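Long-range contacts in DsrH (Allochromatium vinosum, PDB 2HY5), which assembles with DsrE and DsrF into the DsrEFH complex, which probably handles sulfur during its oxidation in this bacterium: residues L59-P64 and P78-V83; G36-L41 and R69-E74; H5-S10 and A28-F33; S10-N15 and A42-E47. All coordinates share one frame; numbering follows the deposited sequence.

Contact 1. Residues L59-P64 and P78-V83; sequences LYVLGP and PGISVV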
loop_
_atom_site.group_PDB
_atom_site.type_symbol
_atom_site.label_atom_id
_atom_site.label_comp_id
_atom_site.label_asym_id
_atom_site.label_seq_id
_atom_site.Cartn_x
_atom_site.Cartn_y
_atom_site.Cartn_z
ATOM N N LEU C 59 -13.758 -19.653 -10.776
ATOM C CA LEU C 59 -12.530 -19.088 -10.221
ATOM C C LEU C 59 -11.316 -19.417 -11.080
ATOM O O LEU C 59 -11.175 -20.538 -11.578
ATOM C CB LEU C 59 -12.294 -19.621 -8.804
ATOM C CG LEU C 59 -13.409 -19.464 -7.769
ATOM C CD1 LEU C 59 -12.908 -19.980 -6.423
ATOM C CD2 LEU C 59 -13.831 -18.006 -7.660
ATOM N N TYR C 60 -10.440 -18.429 -11.239
ATOM C CA TYR C 60 -9.220 -18.577 -12.026
ATOM C C TYR C 60 -8.052 -18.031 -11.224
ATOM O O TYR C 60 -8.229 -17.150 -10.386
ATOM C CB TYR C 60 -9.316 -17.784 -13.330
ATOM C CG TYR C 60 -10.480 -18.164 -14.205
ATOM C CD1 TYR C 60 -11.766 -17.701 -13.930
ATOM C CD2 TYR C 60 -10.300 -19.009 -15.297
ATOM C CE1 TYR C 60 -12.847 -18.072 -14.728
ATOM C CE2 TYR C 60 -11.375 -19.386 -16.100
ATOM C CZ TYR C 60 -12.642 -18.916 -15.808
ATOM O OH TYR C 60 -13.706 -19.311 -16.586
ATOM N N VAL C 61 -6.863 -18.557 -11.486
ATOM C CA VAL C 61 -5.667 -18.099 -10.798
ATOM C C VAL C 61 -4.585 -17.904 -11.850
ATOM O O VAL C 61 -4.475 -18.700 -12.778
ATOM C CB VAL C 61 -5.211 -19.129 -9.727
ATOM C CG1 VAL C 61 -4.856 -20.456 -10.375
ATOM C CG2 VAL C 61 -4.027 -18.582 -8.952
ATOM N N LEU C 62 -3.795 -16.841 -11.719
ATOM C CA LEU C 62 -2.749 -16.563 -12.698
ATOM C C LEU C 62 -1.508 -17.422 -12.455
ATOM O O LEU C 62 -0.795 -17.246 -11.468
ATOM C CB LEU C 62 -2.390 -15.071 -12.672
ATOM C CG LEU C 62 -1.490 -14.570 -13.804
ATOM C CD1 LEU C 62 -2.179 -14.740 -15.158
ATOM C CD2 LEU C 62 -1.170 -13.108 -13.560
ATOM N N GLY C 63 -1.268 -18.357 -13.372
ATOM C CA GLY C 63 -0.139 -19.266 -13.269
ATOM C C GLY C 63 1.217 -18.617 -13.058
ATOM O O GLY C 63 2.003 -19.098 -12.242
ATOM N N PRO C 64 1.536 -17.541 -13.793
ATOM C CA PRO C 64 2.828 -16.870 -13.628
ATOM C C PRO C 64 3.070 -16.410 -12.189
ATOM O O PRO C 64 4.179 -16.554 -11.669
ATOM C CB PRO C 64 2.735 -15.712 -14.614
ATOM C CG PRO C 64 1.938 -16.308 -15.731
ATOM C CD PRO C 64 0.827 -17.017 -14.977
ATOM N N PRO C 78 -8.777 -27.879 -6.313
ATOM C CA PRO C 78 -9.413 -28.415 -7.520
ATOM C C PRO C 78 -10.650 -27.611 -7.905
ATOM O O PRO C 78 -11.534 -27.382 -7.080
ATOM C CB PRO C 78 -9.754 -29.846 -7.119
ATOM C CG PRO C 78 -8.623 -30.197 -6.198
ATOM C CD PRO C 78 -8.514 -28.954 -5.339
ATOM N N GLY C 79 -10.711 -27.179 -9.160
ATOM C CA GLY C 79 -11.852 -26.398 -9.604
ATOM C C GLY C 79 -11.441 -25.016 -10.059
ATOM O O GLY C 79 -12.114 -24.394 -10.881
ATOM N N ILE C 80 -10.338 -24.523 -9.504
ATOM C CA ILE C 80 -9.823 -23.214 -9.886
ATOM C C ILE C 80 -8.950 -23.433 -11.117
ATOM O O ILE C 80 -7.974 -24.174 -11.066
ATOM C CB ILE C 80 -8.966 -22.599 -8.767
ATOM C CG1 ILE C 80 -9.806 -22.452 -7.498
ATOM C CG2 ILE C 80 -8.441 -21.235 -9.204
ATOM C CD1 ILE C 80 -9.068 -21.811 -6.343
ATOM N N SER C 81 -9.313 -22.789 -12.222
ATOM C CA SER C 81 -8.576 -22.929 -13.471
ATOM C C SER C 81 -7.345 -22.040 -13.483
ATOM O O SER C 81 -7.434 -20.860 -13.165
ATOM C CB SER C 81 -9.465 -22.541 -14.653
ATOM O OG SER C 81 -10.622 -23.352 -14.725
ATOM N N VAL C 82 -6.204 -22.610 -13.860
ATOM C CA VAL C 82 -4.959 -21.853 -13.932
ATOM C C VAL C 82 -4.843 -21.275 -15.342
ATOM O O VAL C 82 -4.974 -22.001 -16.327
ATOM C CB VAL C 82 -3.742 -22.758 -13.645
ATOM C CG1 VAL C 82 -2.452 -21.945 -13.686
ATOM C CG2 VAL C 82 -3.908 -23.424 -12.285
ATOM N N VAL C 83 -4.614 -19.967 -15.426
ATOM C CA VAL C 83 -4.488 -19.279 -16.707
ATOM C C VAL C 83 -3.197 -18.457 -16.765
ATOM O O VAL C 83 -2.590 -18.172 -15.735
ATOM C CB VAL C 83 -5.668 -18.316 -16.937
ATOM C CG1 VAL C 83 -6.983 -19.085 -16.908
ATOM C CG2 VAL C 83 -5.663 -17.226 -15.868
HETATM O O HOH W 1 -14.086 -22.468 -11.217
HETATM O O HOH W 2 -12.694 -22.016 -13.622
#

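Contact 2. Residues G36-L41 and R69-E74; sequences GIYAAL and RGFSDE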
loop_
_atom_site.group_PDB
_atom_site.type_symbol
_atom_site.label_atom_id
_atom_site.label_comp_id
_atom_site.label_asym_id
_atom_site.label_seq_id
_atom_site.Cartn_x
_atom_site.Cartn_y
_atom_site.Cartn_z
ATOM N N GLY C 36 -2.936 -12.298 -4.616
ATOM C CA GLY C 36 -4.235 -12.932 -4.468
ATOM C C GLY C 36 -4.137 -14.436 -4.687
ATOM O O GLY C 36 -5.017 -15.196 -4.268
ATOM N N ILE C 37 -3.059 -14.855 -5.349
ATOM C CA ILE C 37 -2.780 -16.263 -5.666
ATOM C C ILE C 37 -2.826 -17.204 -4.461
ATOM O O ILE C 37 -3.233 -18.359 -4.574
ATOM C CB ILE C 37 -1.384 -16.381 -6.340
ATOM C CG1 ILE C 37 -1.558 -16.652 -7.828
ATOM C CG2 ILE C 37 -0.516 -17.433 -5.654
ATOM C CD1 ILE C 37 -2.172 -15.515 -8.563
ATOM N N TYR C 38 -2.403 -16.706 -3.309
ATOM C CA TYR C 38 -2.370 -17.533 -2.112
ATOM C C TYR C 38 -3.738 -18.096 -1.724
ATOM O O TYR C 38 -3.824 -19.161 -1.114
ATOM C CB TYR C 38 -1.768 -16.733 -0.959
ATOM C CG TYR C 38 -0.326 -16.346 -1.211
ATOM C CD1 TYR C 38 0.052 -15.006 -1.311
ATOM C CD2 TYR C 38 0.661 -17.320 -1.338
ATOM C CE1 TYR C 38 1.376 -14.647 -1.530
ATOM C CE2 TYR C 38 1.996 -16.972 -1.553
ATOM C CZ TYR C 38 2.344 -15.630 -1.648
ATOM O OH TYR C 38 3.658 -15.262 -1.843
ATOM N N ALA C 39 -4.800 -17.387 -2.085
ATOM C CA ALA C 39 -6.147 -17.844 -1.771
ATOM C C ALA C 39 -6.520 -19.104 -2.554
ATOM O O ALA C 39 -7.414 -19.840 -2.156
ATOM C CB ALA C 39 -7.153 -16.734 -2.065
ATOM N N ALA C 40 -5.828 -19.355 -3.660
ATOM C CA ALA C 40 -6.134 -20.522 -4.487
ATOM C C ALA C 40 -5.457 -21.811 -4.027
ATOM O O ALA C 40 -5.723 -22.886 -4.567
ATOM C CB ALA C 40 -5.756 -20.230 -5.936
ATOM N N LEU C 41 -4.597 -21.709 -3.021
ATOM C CA LEU C 41 -3.864 -22.868 -2.527
ATOM C C LEU C 41 -4.642 -23.778 -1.576
ATOM O O LEU C 41 -5.297 -23.319 -0.640
ATOM C CB LEU C 41 -2.578 -22.400 -1.854
ATOM C CG LEU C 41 -1.694 -21.528 -2.749
ATOM C CD1 LEU C 41 -0.448 -21.124 -1.980
ATOM C CD2 LEU C 41 -1.322 -22.288 -4.018
ATOM N N ARG C 69 5.719 -17.514 -6.882
ATOM C CA ARG C 69 5.668 -17.630 -5.436
ATOM C C ARG C 69 5.978 -19.023 -4.902
ATOM O O ARG C 69 5.881 -19.270 -3.702
ATOM C CB ARG C 69 4.326 -17.098 -4.941
ATOM C CG ARG C 69 4.250 -15.577 -5.112
ATOM C CD ARG C 69 2.839 -15.047 -5.028
ATOM N NE ARG C 69 2.786 -13.590 -5.139
ATOM C CZ ARG C 69 2.969 -12.909 -6.267
ATOM N NH1 ARG C 69 3.225 -13.547 -7.405
ATOM N NH2 ARG C 69 2.873 -11.589 -6.259
ATOM N N GLY C 70 6.367 -19.923 -5.804
ATOM C CA GLY C 70 6.757 -21.269 -5.415
ATOM C C GLY C 70 5.730 -22.381 -5.469
ATOM O O GLY C 70 5.939 -23.435 -4.871
ATOM N N PHE C 71 4.634 -22.185 -6.188
ATOM C CA PHE C 71 3.620 -23.229 -6.245
ATOM C C PHE C 71 3.295 -23.737 -7.639
ATOM O O PHE C 71 3.173 -22.959 -8.583
ATOM C CB PHE C 71 2.342 -22.746 -5.558
ATOM C CG PHE C 71 2.572 -22.250 -4.163
ATOM C CD1 PHE C 71 2.909 -20.919 -3.930
ATOM C CD2 PHE C 71 2.525 -23.128 -3.087
ATOM C CE1 PHE C 71 3.203 -20.470 -2.641
ATOM C CE2 PHE C 71 2.816 -22.692 -1.798
ATOM C CZ PHE C 71 3.157 -21.359 -1.574
ATOM N N SER C 72 3.170 -25.056 -7.758
ATOM C CA SER C 72 2.833 -25.675 -9.034
ATOM C C SER C 72 1.312 -25.747 -9.126
ATOM O O SER C 72 0.619 -25.585 -8.123
ATOM C CB SER C 72 3.433 -27.081 -9.124
ATOM O OG SER C 72 2.919 -27.913 -8.103
ATOM N N ASP C 73 0.796 -25.992 -10.325
ATOM C CA ASP C 73 -0.649 -26.058 -10.543
ATOM C C ASP C 73 -1.349 -27.102 -9.686
ATOM O O ASP C 73 -2.539 -26.981 -9.390
ATOM C CB ASP C 73 -0.940 -26.355 -12.015
ATOM C CG ASP C 73 -0.373 -25.304 -12.949
ATOM O OD1 ASP C 73 -0.494 -25.480 -14.181
ATOM O OD2 ASP C 73 0.193 -24.303 -12.459
ATOM N N GLU C 74 -0.603 -28.128 -9.294
ATOM C CA GLU C 74 -1.147 -29.219 -8.496
ATOM C C GLU C 74 -1.447 -28.798 -7.064
ATOM O O GLU C 74 -2.139 -29.507 -6.332
ATOM C CB GLU C 74 -0.169 -30.400 -8.486
ATOM C CG GLU C 74 1.039 -30.217 -9.398
ATOM C CD GLU C 74 0.639 -30.060 -10.852
ATOM O OE1 GLU C 74 0.042 -31.009 -11.392
ATOM O OE2 GLU C 74 0.907 -28.999 -11.459
HETATM O O HOH W 3 5.557 -17.229 -1.698
#

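Contact 3. Residues H5-S10 and A28-F33; sequences HTVNKS and ASVLLF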
loop_
_atom_site.group_PDB
_atom_site.type_symbol
_atom_site.label_atom_id
_atom_site.label_comp_id
_atom_site.label_asym_id
_atom_site.label_seq_id
_atom_site.Cartn_x
_atom_site.Cartn_y
_atom_site.Cartn_z
ATOM N N HIS C 5 -14.213 -10.289 -11.763
ATOM C CA HIS C 5 -13.667 -9.614 -10.592
ATOM C C HIS C 5 -12.193 -9.972 -10.503
ATOM O O HIS C 5 -11.818 -11.130 -10.707
ATOM C CB HIS C 5 -14.364 -10.106 -9.322
ATOM C CG HIS C 5 -15.843 -9.879 -9.312
ATOM N ND1 HIS C 5 -16.416 -8.724 -8.825
ATOM C CD2 HIS C 5 -16.869 -10.655 -9.737
ATOM C CE1 HIS C 5 -17.729 -8.798 -8.949
ATOM N NE2 HIS C 5 -18.031 -9.961 -9.501
ATOM N N THR C 6 -11.347 -8.990 -10.208
ATOM C CA THR C 6 -9.927 -9.278 -10.060
ATOM C C THR C 6 -9.534 -9.012 -8.613
ATOM O O THR C 6 -9.943 -8.011 -8.021
ATOM C CB THR C 6 -9.051 -8.412 -10.999
ATOM O OG1 THR C 6 -9.231 -7.024 -10.694
ATOM C CG2 THR C 6 -9.420 -8.666 -12.461
ATOM N N VAL C 7 -8.764 -9.929 -8.041
ATOM C CA VAL C 7 -8.308 -9.800 -6.656
ATOM C C VAL C 7 -6.800 -9.984 -6.658
ATOM O O VAL C 7 -6.306 -11.049 -7.035
ATOM C CB VAL C 7 -8.951 -10.876 -5.753
ATOM C CG1 VAL C 7 -8.418 -10.751 -4.332
ATOM C CG2 VAL C 7 -10.468 -10.723 -5.763
ATOM N N ASN C 8 -6.065 -8.958 -6.232
ATOM C CA ASN C 8 -4.607 -9.045 -6.241
ATOM C C ASN C 8 -3.934 -9.032 -4.880
ATOM O O ASN C 8 -2.712 -8.991 -4.804
ATOM C CB ASN C 8 -4.020 -7.906 -7.078
ATOM C CG ASN C 8 -4.207 -6.548 -6.423
ATOM O OD1 ASN C 8 -3.447 -5.615 -6.678
ATOM N ND2 ASN C 8 -5.230 -6.430 -5.584
ATOM N N LYS C 9 -4.725 -9.060 -3.815
ATOM C CA LYS C 9 -4.174 -9.026 -2.465
ATOM C C LYS C 9 -4.383 -10.327 -1.708
ATOM O O LYS C 9 -5.381 -11.018 -1.900
ATOM C CB LYS C 9 -4.799 -7.867 -1.686
ATOM C CG LYS C 9 -3.923 -6.629 -1.594
ATOM C CD LYS C 9 -3.324 -6.253 -2.933
ATOM C CE LYS C 9 -2.380 -5.066 -2.815
ATOM N NZ LYS C 9 -1.196 -5.324 -1.954
ATOM N N SER C 10 -3.429 -10.643 -0.839
ATOM C CA SER C 10 -3.483 -11.848 -0.025
ATOM C C SER C 10 -4.737 -11.863 0.843
ATOM O O SER C 10 -5.107 -10.844 1.431
ATOM C CB SER C 10 -2.247 -11.921 0.875
ATOM O OG SER C 10 -2.418 -12.886 1.894
ATOM N N ALA C 28 -20.608 -15.196 -12.314
ATOM C CA ALA C 28 -19.484 -14.275 -12.419
ATOM C C ALA C 28 -18.161 -15.026 -12.347
ATOM O O ALA C 28 -18.105 -16.181 -11.921
ATOM C CB ALA C 28 -19.555 -13.236 -11.305
ATOM N N SER C 29 -17.093 -14.362 -12.771
ATOM C CA SER C 29 -15.772 -14.963 -12.733
ATOM C C SER C 29 -14.878 -14.156 -11.807
ATOM O O SER C 29 -15.050 -12.947 -11.661
ATOM C CB SER C 29 -15.162 -15.006 -14.134
ATOM O OG SER C 29 -15.908 -15.859 -14.984
ATOM N N VAL C 30 -13.933 -14.838 -11.175
ATOM C CA VAL C 30 -12.999 -14.191 -10.273
ATOM C C VAL C 30 -11.593 -14.644 -10.632
ATOM O O VAL C 30 -11.328 -15.842 -10.764
ATOM C CB VAL C 30 -13.279 -14.567 -8.796
ATOM C CG1 VAL C 30 -12.278 -13.876 -7.890
ATOM C CG2 VAL C 30 -14.694 -14.167 -8.406
ATOM N N LEU C 31 -10.695 -13.681 -10.814
ATOM C CA LEU C 31 -9.312 -13.991 -11.135
ATOM C C LEU C 31 -8.409 -13.541 -10.011
ATOM O O LEU C 31 -8.446 -12.380 -9.588
ATOM C CB LEU C 31 -8.861 -13.301 -12.425
ATOM C CG LEU C 31 -7.353 -13.459 -12.685
ATOM C CD1 LEU C 31 -7.035 -14.912 -13.035
ATOM C CD2 LEU C 31 -6.919 -12.542 -13.807
ATOM N N LEU C 32 -7.596 -14.472 -9.539
ATOM C CA LEU C 32 -6.650 -14.206 -8.472
ATOM C C LEU C 32 -5.284 -14.023 -9.115
ATOM O O LEU C 32 -4.815 -14.903 -9.835
ATOM C CB LEU C 32 -6.607 -15.396 -7.518
ATOM C CG LEU C 32 -7.950 -15.812 -6.911
ATOM C CD1 LEU C 32 -7.798 -17.154 -6.184
ATOM C CD2 LEU C 32 -8.431 -14.723 -5.959
ATOM N N PHE C 33 -4.658 -12.874 -8.888
ATOM C CA PHE C 33 -3.330 -12.660 -9.439
ATOM C C PHE C 33 -2.485 -11.905 -8.421
ATOM O O PHE C 33 -3.005 -11.446 -7.406
ATOM C CB PHE C 33 -3.388 -11.973 -10.821
ATOM C CG PHE C 33 -3.805 -10.526 -10.798
ATOM C CD1 PHE C 33 -5.055 -10.142 -10.324
ATOM C CD2 PHE C 33 -2.960 -9.549 -11.319
ATOM C CE1 PHE C 33 -5.458 -8.808 -10.373
ATOM C CE2 PHE C 33 -3.355 -8.215 -11.372
ATOM C CZ PHE C 33 -4.606 -7.843 -10.899
#

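Contact 4. Residues S10-N15 and A42-E47; sequences SPFERN and AGTRVE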
loop_
_atom_site.group_PDB
_atom_site.type_symbol
_atom_site.label_atom_id
_atom_site.label_comp_id
_atom_site.label_asym_id
_atom_site.label_seq_id
_atom_site.Cartn_x
_atom_site.Cartn_y
_atom_site.Cartn_z
ATOM N N SER C 10 -3.429 -10.643 -0.839
ATOM C CA SER C 10 -3.483 -11.848 -0.025
ATOM C C SER C 10 -4.737 -11.863 0.843
ATOM O O SER C 10 -5.107 -10.844 1.431
ATOM C CB SER C 10 -2.247 -11.921 0.875
ATOM O OG SER C 10 -2.418 -12.886 1.894
ATOM N N PRO C 11 -5.409 -13.020 0.930
ATOM C CA PRO C 11 -6.624 -13.154 1.736
ATOM C C PRO C 11 -6.297 -13.146 3.228
ATOM O O PRO C 11 -7.185 -13.014 4.066
ATOM C CB PRO C 11 -7.196 -14.487 1.265
ATOM C CG PRO C 11 -5.964 -15.275 0.959
ATOM C CD PRO C 11 -5.118 -14.270 0.205
ATOM N N PHE C 12 -5.017 -13.293 3.554
ATOM C CA PHE C 12 -4.586 -13.298 4.947
ATOM C C PHE C 12 -4.136 -11.898 5.337
ATOM O O PHE C 12 -4.066 -11.553 6.518
ATOM C CB PHE C 12 -3.427 -14.278 5.135
ATOM C CG PHE C 12 -3.644 -15.606 4.465
ATOM C CD1 PHE C 12 -2.891 -15.969 3.354
ATOM C CD2 PHE C 12 -4.626 -16.479 4.922
ATOM C CE1 PHE C 12 -3.116 -17.181 2.703
ATOM C CE2 PHE C 12 -4.859 -17.696 4.276
ATOM C CZ PHE C 12 -4.103 -18.046 3.166
ATOM N N GLU C 13 -3.840 -11.095 4.322
ATOM C CA GLU C 13 -3.369 -9.730 4.510
ATOM C C GLU C 13 -4.482 -8.689 4.405
ATOM O O GLU C 13 -4.577 -7.787 5.241
ATOM C CB GLU C 13 -2.285 -9.429 3.472
ATOM C CG GLU C 13 -1.719 -8.021 3.528
ATOM C CD GLU C 13 -1.080 -7.695 4.865
ATOM O OE1 GLU C 13 -0.490 -6.603 4.993
ATOM O OE2 GLU C 13 -1.169 -8.527 5.795
ATOM N N ARG C 14 -5.316 -8.817 3.377
ATOM C CA ARG C 14 -6.411 -7.875 3.136
ATOM C C ARG C 14 -7.787 -8.532 3.096
ATOM O O ARG C 14 -7.910 -9.752 2.954
ATOM C CB ARG C 14 -6.204 -7.141 1.810
ATOM C CG ARG C 14 -5.812 -5.680 1.931
ATOM C CD ARG C 14 -4.308 -5.511 1.929
ATOM N NE ARG C 14 -3.919 -4.236 1.333
ATOM C CZ ARG C 14 -2.661 -3.858 1.134
ATOM N NH1 ARG C 14 -1.666 -4.659 1.487
ATOM N NH2 ARG C 14 -2.399 -2.687 0.573
ATOM N N ASN C 15 -8.817 -7.695 3.185
ATOM C CA ASN C 15 -10.206 -8.136 3.174
ATOM C C ASN C 15 -10.793 -8.158 1.759
ATOM O O ASN C 15 -11.975 -8.434 1.579
ATOM C CB ASN C 15 -11.038 -7.196 4.046
ATOM C CG ASN C 15 -11.187 -5.811 3.438
ATOM O OD1 ASN C 15 -10.260 -5.285 2.818
ATOM N ND2 ASN C 15 -12.358 -5.209 3.622
ATOM N N ALA C 42 -4.565 -25.080 -1.826
ATOM C CA ALA C 42 -5.255 -26.043 -0.984
ATOM C C ALA C 42 -4.608 -26.060 0.399
ATOM O O ALA C 42 -3.407 -25.831 0.532
ATOM C CB ALA C 42 -5.180 -27.430 -1.611
ATOM N N GLY C 43 -5.417 -26.308 1.421
ATOM C CA GLY C 43 -4.902 -26.390 2.777
ATOM C C GLY C 43 -4.816 -25.138 3.631
ATOM O O GLY C 43 -4.445 -25.230 4.803
ATOM N N THR C 44 -5.150 -23.975 3.081
ATOM C CA THR C 44 -5.079 -22.743 3.868
ATOM C C THR C 44 -6.330 -22.553 4.715
ATOM O O THR C 44 -7.301 -23.300 4.587
ATOM C CB THR C 44 -4.931 -21.496 2.988
ATOM O OG1 THR C 44 -6.216 -21.128 2.473
ATOM C CG2 THR C 44 -3.971 -21.756 1.836
ATOM N N ARG C 45 -6.303 -21.536 5.569
ATOM C CA ARG C 45 -7.426 -21.240 6.449
ATOM C C ARG C 45 -8.645 -20.709 5.689
ATOM O O ARG C 45 -9.736 -20.616 6.251
ATOM C CB ARG C 45 -6.999 -20.222 7.511
ATOM C CG ARG C 45 -7.936 -20.139 8.702
ATOM C CD ARG C 45 -7.557 -19.000 9.636
ATOM N NE ARG C 45 -7.668 -17.702 8.978
ATOM C CZ ARG C 45 -6.634 -16.985 8.549
ATOM N NH1 ARG C 45 -5.400 -17.437 8.710
ATOM N NH2 ARG C 45 -6.834 -15.818 7.955
ATOM N N VAL C 46 -8.466 -20.358 4.417
ATOM C CA VAL C 46 -9.585 -19.846 3.632
ATOM C C VAL C 46 -10.078 -20.820 2.571
ATOM O O VAL C 46 -10.951 -20.478 1.779
ATOM C CB VAL C 46 -9.241 -18.500 2.938
ATOM C CG1 VAL C 46 -8.808 -17.476 3.974
ATOM C CG2 VAL C 46 -8.157 -18.705 1.893
ATOM N N GLU C 47 -9.529 -22.031 2.556
ATOM C CA GLU C 47 -9.942 -23.030 1.571
ATOM C C GLU C 47 -11.451 -23.272 1.604
ATOM O O GLU C 47 -12.094 -23.376 0.561
ATOM C CB GLU C 47 -9.216 -24.360 1.805
ATOM C CG GLU C 47 -9.541 -25.414 0.750
ATOM C CD GLU C 47 -9.010 -26.794 1.090
ATOM O OE1 GLU C 47 -7.799 -26.926 1.349
ATOM O OE2 GLU C 47 -9.810 -27.755 1.092
#

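Contact 1. Residues L59-P64 and P78-V83
Val61 and Val82 run alongside each other from one face of the sheet, with Val61 CG1 3.7 Å from Val82 CG2. A chi1 of 62° places Val61 CG1 between its backbone N and carbonyl carbon, which turns the methyl to the neighbouring strand, into the hollow between Val82 and Ile80, whose CG2 is 3.9 Å from Val61 CG1. Further back, Ile80 CG1 runs slantwise against Leu59 CB, and Val50 of helix 47-53 packs on both residues. The backbones beneath are parallel: strands 58-62 and 81-83 are the two strands of a beta-alpha-beta unit crossing through helix 63-68, and the second of them is an outermost strand of the sheet within this chain. Ser81 N binds Leu59 O, Val61 N binds Ser81 O, Val83 N binds Val61 O, and Gly63 N closes on Val83 O at 2.7 Å. On the other face the Tyr60 ring spans two bumps, its CD2 lying 3.7 Å from Ser81 CB and as near to Val83 CG1, while Leu91 of helix 85-94 also packs on Tyr60. One water joins Leu59 O to Ser81 OG and sits above the rim of this ring. Where the first strand enters its helix, Val82 CG1 fills a dent at Gly63, 3.6 Å from Gly63 CA; a CB on Gly63 would come within about 3.1 Å of that methyl, a tight fit.

Contact 2. Residues G36-L41 and R69-E74
Arg69 lies across Tyr38 at about a right angle, and its aliphatic stem does the touching. CB starts 3.7 Å from Tyr38 OH. With chi1 at -70°, CG is anti to the carbonyl carbon, and the chain then runs extended along the phenol end, CG coming within 3.3 Å of Tyr38 OH. CD packs on the same oxygen and lies 3.5 Å from Tyr38 CZ, with Ile37 CG2 beyond it. NE passes by, and the guanidinium plane stands 70° from the ring, so the two do not stack. At the tip NH1 forms a salt bridge with Asp65, while NH2 forms one with Asp35 and a hydrogen bond with Gln15 of the DsrE chain. Next door, Leu41 CD1 sits over the centre of the Phe71 ring, 3.5 Å from its centroid, a CH-pi contact, and Tyr38 CE2 meets Phe71 CE1 at 3.9 Å. Gly70, between Arg69 and Phe71, is the C-prime residue of the Schellman motif ending helix 63-68. Tyr49 of the DsrF chain stacks on Tyr38. The loops share no direct hydrogen bond; one water accepts from Tyr38 OH and donates to Arg69 O, so apolar packing and this bridging water join them, while the buried charge is probably balanced by the two aspartates.

Contact 3. Residues H5-S10 and A28-F33
His5 N donates to Ser29 O at 2.8 Å, almost straight at 175°, and opens a run of four backbone bonds. His5 O takes the N-H of Leu31, Leu31 O takes that of Val7, and Val7 O receives Phe33 N in the longest of the four, 3.1 Å. CA-H groups of Val30 and Leu32 also face His5 O and Val7 O, giving each carbonyl a second, weaker partner. This is the parallel pairing of a beta-alpha-beta unit, strand 3-7, helix 16-23 and strand 29-32, near the middle of the sheet. Thr6 spends its own peptide groups on Gln99 and Trp101 of strand 97-101, while Val30 bonds to Lys58 on the other flank. The His5 ring reaches Ala28 CB with its edge, and its ND1 is hydrogen-bonded to Trp101 NE1. Past the strands Phe33 folds back over its neighbours: with chi1 at 71° its ring carries CE1 to 3.7 Å from Thr6 CB, and Asn8 CB lies over one face, 4.0 Å from the centroid. A serine in place of Phe33 would probably strip the cover from Thr6 CB and Asn8 CB and deprive Phe88 of its edge-to-face partner. On the face of the sheet away from Thr6 and Leu31, Val7 CB meets Leu32 CD2 at 3.9 Å.

Contact 4. Residues S10-N15 and A42-E47
Phe12 projects its ring from the loop after strand 3-7 into the loop that leads to helix 47-53, so that two connections of the parallel sheet, each containing an ST turn, meet through side chains. The ring is engaged on several sides. Pro11 CG lies 3.8 Å above the plane of one face, over the ring centre, and Val46 CG1 approaches Phe12 CE2 obliquely at 4.0 Å. Val46 CG2 also reaches Pro11 CG, which makes the valine a wedge against both residues. Arg45 runs roughly antiparallel to the Phe12 side chain: its own chain, bent at chi3 (63°), brings NH2 in plane with the ring, at the edge and 3.8 Å from Phe12 CD2. The guanidinium is therefore not laid over the pi face. Arg90 of the DsrF chain packs on both Phe12 and Thr44, and Tyr38 touches the ring from within the chain. Cutting Phe12 back to an alanine would probably open a gap beside Thr44 and Val46 and leave the Arg45 tip freer to turn. Ser10 OG accepts from Phe12 N, fixing the base of the side chain. At the far end of the ring CZ meets Thr44 CB edge-on at 3.6 Å, and Thr44 OG1 takes the N-H of Val46 at 3.1 Å.

In the fold
From the N terminus, contact 3 closes first, when strand 29-32 returns beside strand 3-7 after helix 16-23. Contact 4 opens at Ser10, which it shares with contact 3, and crosses it, tying the loop after the first strand to the one before helix 47-53. Contact 2 opens inside contact 4 and closes beyond it, at the loop following helix 63-68; contact 1 in turn opens within contact 2 and ends at strand 81-83, at one edge of this chain's sheet. None nests inside another: successive loops overlap. Contacts 3 and 1 are in series yet share the sheet, Tyr60 bonding to Val30 and Leu32. Ile37 packs on Val61, joining contact 2 to the sheet, and Pro11 on Ala39 links contacts 4 and 2.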